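PDB 3EZX: monomethylamine corrinoid protein 1 from Methanosarcina barkeri, which carries methyl groups on a corrinoid cofactor between the proteins MtmB and MtbA during methanogenesis from methylamine. Local coordinates for residues D11-Q16 with K41-G46; A19-L24 with G68-N73. All blocks are in the same frame, centred on the assembly; numbering follows the deposited sequence.

Contact 1. Residues D11-Q16 with K41-G46; sequences DAIVNQ and KGLSVG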
loop_
_atom_site.group_PDB
_atom_site.type_symbol
_atom_site.label_atom_id
_atom_site.label_comp_id
_atom_site.label_asym_id
_atom_site.label_seq_id
_atom_site.Cartn_x
_atom_site.Cartn_y
_atom_site.Cartn_z
ATOM N N ASP A 11 -0.511 1.496 -20.617
ATOM C CA ASP A 11 -0.038 2.650 -21.380
ATOM C C ASP A 11 -0.533 3.995 -20.863
ATOM O O ASP A 11 0.166 5.002 -20.978
ATOM C CB ASP A 11 -0.412 2.511 -22.862
ATOM C CG ASP A 11 0.224 1.295 -23.518
ATOM O OD1 ASP A 11 1.356 0.934 -23.130
ATOM O OD2 ASP A 11 -0.402 0.708 -24.431
ATOM N N ALA A 12 -1.736 4.020 -20.300
ATOM C CA ALA A 12 -2.286 5.267 -19.779
ATOM C C ALA A 12 -1.377 5.815 -18.685
ATOM O O ALA A 12 -1.224 7.031 -18.541
ATOM C CB ALA A 12 -3.683 5.036 -19.235
ATOM N N ILE A 13 -0.777 4.910 -17.916
ATOM C CA ILE A 13 0.134 5.293 -16.846
ATOM C C ILE A 13 1.478 5.705 -17.455
ATOM O O ILE A 13 2.021 6.766 -17.135
ATOM C CB ILE A 13 0.360 4.123 -15.862
ATOM C CG1 ILE A 13 -0.963 3.723 -15.213
ATOM C CG2 ILE A 13 1.354 4.525 -14.785
ATOM C CD1 ILE A 13 -1.593 4.820 -14.381
ATOM N N VAL A 14 1.999 4.867 -18.345
ATOM C CA VAL A 14 3.271 5.142 -19.000
ATOM C C VAL A 14 3.254 6.480 -19.733
ATOM O O VAL A 14 4.251 7.199 -19.736
ATOM C CB VAL A 14 3.641 4.031 -20.016
ATOM C CG1 VAL A 14 4.996 4.329 -20.632
ATOM C CG2 VAL A 14 3.662 2.664 -19.329
ATOM N N ASN A 15 2.126 6.822 -20.345
ATOM C CA ASN A 15 2.027 8.078 -21.089
ATOM C C ASN A 15 1.351 9.234 -20.350
ATOM O O ASN A 15 0.786 10.131 -20.977
ATOM C CB ASN A 15 1.313 7.838 -22.420
ATOM C CG ASN A 15 1.986 6.769 -23.248
ATOM O OD1 ASN A 15 3.214 6.738 -23.358
ATOM N ND2 ASN A 15 1.189 5.889 -23.842
ATOM N N GLN A 16 1.416 9.212 -19.024
ATOM C CA GLN A 16 0.829 10.259 -18.190
ATOM C C GLN A 16 -0.549 10.734 -18.636
ATOM O O GLN A 16 -0.799 11.935 -18.708
ATOM C CB GLN A 16 1.769 11.470 -18.117
ATOM C CG GLN A 16 3.124 11.184 -17.485
ATOM C CD GLN A 16 3.997 10.300 -18.347
ATOM O OE1 GLN A 16 4.263 10.618 -19.507
ATOM N NE2 GLN A 16 4.455 9.187 -17.784
ATOM N N LYS A 41 -2.602 -6.359 -13.407
ATOM C CA LYS A 41 -2.273 -6.689 -14.794
ATOM C C LYS A 41 -2.240 -5.488 -15.737
ATOM O O LYS A 41 -1.852 -5.620 -16.902
ATOM C CB LYS A 41 -3.239 -7.747 -15.334
ATOM C CG LYS A 41 -2.988 -9.135 -14.763
ATOM C CD LYS A 41 -4.010 -10.144 -15.255
ATOM C CE LYS A 41 -3.776 -11.509 -14.617
ATOM N NZ LYS A 41 -4.843 -12.487 -14.976
ATOM N N GLY A 42 -2.626 -4.319 -15.228
ATOM C CA GLY A 42 -2.639 -3.118 -16.045
ATOM C C GLY A 42 -1.932 -1.895 -15.477
ATOM O O GLY A 42 -0.873 -1.500 -15.968
ATOM N N LEU A 43 -2.527 -1.284 -14.457
ATOM C CA LEU A 43 -1.961 -0.095 -13.829
ATOM C C LEU A 43 -0.588 -0.378 -13.233
ATOM O O LEU A 43 0.371 0.336 -13.520
ATOM C CB LEU A 43 -2.903 0.428 -12.738
ATOM C CG LEU A 43 -4.350 0.712 -13.169
ATOM C CD1 LEU A 43 -5.173 1.075 -11.948
ATOM C CD2 LEU A 43 -4.393 1.834 -14.203
ATOM N N SER A 44 -0.490 -1.415 -12.405
ATOM C CA SER A 44 0.783 -1.769 -11.787
ATOM C C SER A 44 1.865 -2.075 -12.825
ATOM O O SER A 44 3.022 -1.692 -12.651
ATOM C CB SER A 44 0.603 -2.970 -10.858
ATOM O OG SER A 44 -0.216 -2.648 -9.756
ATOM N N VAL A 45 1.491 -2.769 -13.898
ATOM C CA VAL A 45 2.438 -3.100 -14.964
ATOM C C VAL A 45 3.027 -1.814 -15.522
ATOM O O VAL A 45 4.238 -1.710 -15.739
ATOM C CB VAL A 45 1.761 -3.860 -16.149
ATOM C CG1 VAL A 45 2.774 -4.105 -17.269
ATOM C CG2 VAL A 45 1.190 -5.182 -15.676
ATOM N N GLY A 46 2.153 -0.840 -15.755
ATOM C CA GLY A 46 2.571 0.447 -16.278
ATOM C C GLY A 46 3.412 1.213 -15.274
ATOM O O GLY A 46 4.428 1.796 -15.644
#

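Contact 2. Residues A19-L24 with G68-N73; sequences AGTPEL and GKAMSN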
loop_
_atom_site.group_PDB
_atom_site.type_symbol
_atom_site.label_atom_id
_atom_site.label_comp_id
_atom_site.label_asym_id
_atom_site.label_seq_id
_atom_site.Cartn_x
_atom_site.Cartn_y
_atom_site.Cartn_z
ATOM N N ALA A 19 -6.340 12.167 -17.230
ATOM C CA ALA A 19 -7.771 12.226 -17.499
ATOM C C ALA A 19 -8.344 10.895 -17.986
ATOM O O ALA A 19 -9.442 10.504 -17.592
ATOM C CB ALA A 19 -8.052 13.307 -18.526
ATOM N N GLY A 20 -7.592 10.202 -18.832
ATOM C CA GLY A 20 -8.061 8.946 -19.387
ATOM C C GLY A 20 -8.090 7.714 -18.503
ATOM O O GLY A 20 -9.045 6.937 -18.556
ATOM N N THR A 21 -7.054 7.523 -17.697
ATOM C CA THR A 21 -6.976 6.362 -16.829
ATOM C C THR A 21 -8.294 5.986 -16.153
ATOM O O THR A 21 -8.654 4.807 -16.090
ATOM C CB THR A 21 -5.899 6.561 -15.759
ATOM O OG1 THR A 21 -4.626 6.703 -16.399
ATOM C CG2 THR A 21 -5.848 5.370 -14.821
ATOM N N PRO A 22 -9.036 6.978 -15.641
ATOM C CA PRO A 22 -10.307 6.661 -14.983
ATOM C C PRO A 22 -11.327 6.045 -15.935
ATOM O O PRO A 22 -11.982 5.062 -15.600
ATOM C CB PRO A 22 -10.745 8.016 -14.428
ATOM C CG PRO A 22 -9.430 8.656 -14.106
ATOM C CD PRO A 22 -8.663 8.375 -15.380
ATOM N N GLU A 23 -11.441 6.617 -17.128
ATOM C CA GLU A 23 -12.376 6.132 -18.138
ATOM C C GLU A 23 -12.146 4.668 -18.491
ATOM O O GLU A 23 -13.093 3.895 -18.633
ATOM C CB GLU A 23 -12.259 6.990 -19.399
ATOM C CG GLU A 23 -12.433 8.478 -19.142
ATOM C CD GLU A 23 -13.645 8.780 -18.280
ATOM O OE1 GLU A 23 -13.612 8.468 -17.069
ATOM O OE2 GLU A 23 -14.632 9.325 -18.813
ATOM N N LEU A 24 -10.876 4.303 -18.631
ATOM C CA LEU A 24 -10.491 2.941 -18.970
ATOM C C LEU A 24 -10.783 1.980 -17.826
ATOM O O LEU A 24 -11.143 0.827 -18.041
ATOM C CB LEU A 24 -9.008 2.901 -19.317
ATOM C CG LEU A 24 -8.615 3.733 -20.544
ATOM C CD1 LEU A 24 -7.099 3.779 -20.695
ATOM C CD2 LEU A 24 -9.253 3.125 -21.768
ATOM N N GLY A 68 1.620 9.401 -11.301
ATOM C CA GLY A 68 1.157 9.167 -9.949
ATOM C C GLY A 68 -0.290 9.601 -9.815
ATOM O O GLY A 68 -1.123 8.878 -9.260
ATOM N N LYS A 69 -0.592 10.785 -10.333
ATOM C CA LYS A 69 -1.948 11.304 -10.276
ATOM C C LYS A 69 -2.850 10.435 -11.145
ATOM O O LYS A 69 -4.025 10.248 -10.841
ATOM C CB LYS A 69 -1.979 12.759 -10.752
ATOM C CG LYS A 69 -3.362 13.383 -10.790
ATOM C CD LYS A 69 -3.986 13.497 -9.406
ATOM C CE LYS A 69 -5.393 14.095 -9.493
ATOM N NZ LYS A 69 -6.089 14.173 -8.172
ATOM N N ALA A 70 -2.291 9.895 -12.221
ATOM C CA ALA A 70 -3.050 9.036 -13.118
ATOM C C ALA A 70 -3.533 7.799 -12.367
ATOM O O ALA A 70 -4.671 7.360 -12.551
ATOM C CB ALA A 70 -2.194 8.622 -14.295
ATOM N N MET A 71 -2.670 7.237 -11.518
ATOM C CA MET A 71 -3.054 6.056 -10.767
ATOM C C MET A 71 -3.937 6.378 -9.565
ATOM O O MET A 71 -4.769 5.565 -9.171
ATOM C CB MET A 71 -1.835 5.259 -10.303
ATOM C CG MET A 71 -2.197 3.793 -10.080
ATOM S SD MET A 71 -0.929 2.754 -9.406
ATOM C CE MET A 71 -0.118 2.303 -10.877
ATOM N N SER A 72 -3.767 7.555 -8.979
ATOM C CA SER A 72 -4.591 7.938 -7.841
ATOM C C SER A 72 -6.034 8.119 -8.315
ATOM O O SER A 72 -6.982 7.747 -7.624
ATOM C CB SER A 72 -4.074 9.236 -7.226
ATOM O OG SER A 72 -2.711 9.098 -6.873
ATOM N N ASN A 73 -6.194 8.691 -9.501
ATOM C CA ASN A 73 -7.520 8.892 -10.057
ATOM C C ASN A 73 -8.142 7.536 -10.383
ATOM O O ASN A 73 -9.351 7.351 -10.260
ATOM C CB ASN A 73 -7.452 9.757 -11.321
ATOM C CG ASN A 73 -7.296 11.239 -11.011
ATOM O OD1 ASN A 73 -7.241 12.070 -11.920
ATOM N ND2 ASN A 73 -7.231 11.577 -9.731
#

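Contact 1. Residues D11-Q16 with K41-G46
The carbonyl oxygen of I13 is gripped twice at the end of helix 3-14: Q16 N donates to I13 O at 3.1 Å, and S67 OG of helix 61-82 also bonds to it. S67 OG in turn takes a bond from Q16 NE2. Q16, with its positive phi, is the C-prime residue of a Schellman motif, in which N17 N also returns to A12 O. From within this turn, I13 directs its CB at helix 35-55, and its two branches then part. A chi1 of -61° puts CG1 beside the backbone N and CG2 anti to it, which brings CG2 onto the backbone of G46, 3.9 Å from G46 C. The other branch meets L43: I13 CG1 sits 4.0 Å from L43 CD2, and the two side chains cross at about a right angle. V14 CG2 also rests on G46, 3.9 Å from G46 O. With no side chain on G46, the helices come close, the CA atoms of I13 and G46 being 5.5 Å apart. This largely buried helix-to-helix packing, with aliphatic side chains laid on the backbone of a glycine, belongs to the all-helical N-terminal bundle of the corrinoid protein.

Contact 2. Residues A19-L24 with G68-N73
T21 and P22 face A70 and N73 where helix 20-30 packs on helix 61-82, two members of the N-terminal helical bundle that stands beside the corrinoid. The register is set by two backbone pairs, T21 opposite A70 with CA atoms 6.0 Å apart and P22 opposite N73 at nearly the same spacing.

Van der Waals contact makes up the whole of the meeting. T21 straddles the backbone and side chain of A70: its methyl CG2 approaches the carbonyl, 3.2 Å from A70 O, while its hydroxyl oxygen OG1 lies 3.7 Å from the methyl carbon A70 CB. One turn further along the second helix, the pyrrolidine ring of P22 leans on N73, whose CB lies 3.6 Å from P22 CG; N73 also touches V18 in the loop leading into helix 20-30. Elsewhere on helix 61-82, M71 packs on M47 of helix 35-55, and both M71 and S72 touch I107 of helix 107-118, which belongs to the C-terminal half of the chain.

The polar bonds run along each side of the contact and not across it. T21 OG1 bonds to N17 O, just before the helix; chi1 of -62° places this hydroxyl beside the backbone N and leaves CG2 directed at A70. N17 also serves the same turn through OD1, which accepts from G20 N. On helix 61-82, G68 O receives both S72 N, at 3.0 Å, and S72 OG, at 2.9 Å. The hydroxyl of S72 comes in above the plane of the G68 carbonyl, 40° out of it.

The two contacts interleave along the chain, in the order 11-16, 19-24, 41-46, 68-73, so that each joins one early helix to a later one. Together they involve all four helices of the N-terminal bundle: 3-14 with 35-55 in contact 1, and 20-30 with 61-82 in contact 2. Their centres are about 9 Å apart, and they merge directly, I13 CD1 lying 3.9 Å from A70 CB and L43 CD2 3.9 Å from T21 CG2. The two contacts share one packed interior, largely of aliphatic side chains. The side chain of L43 is about 7 Å from the corrinoid, consistent with a second layer behind the cofactor side of the bundle.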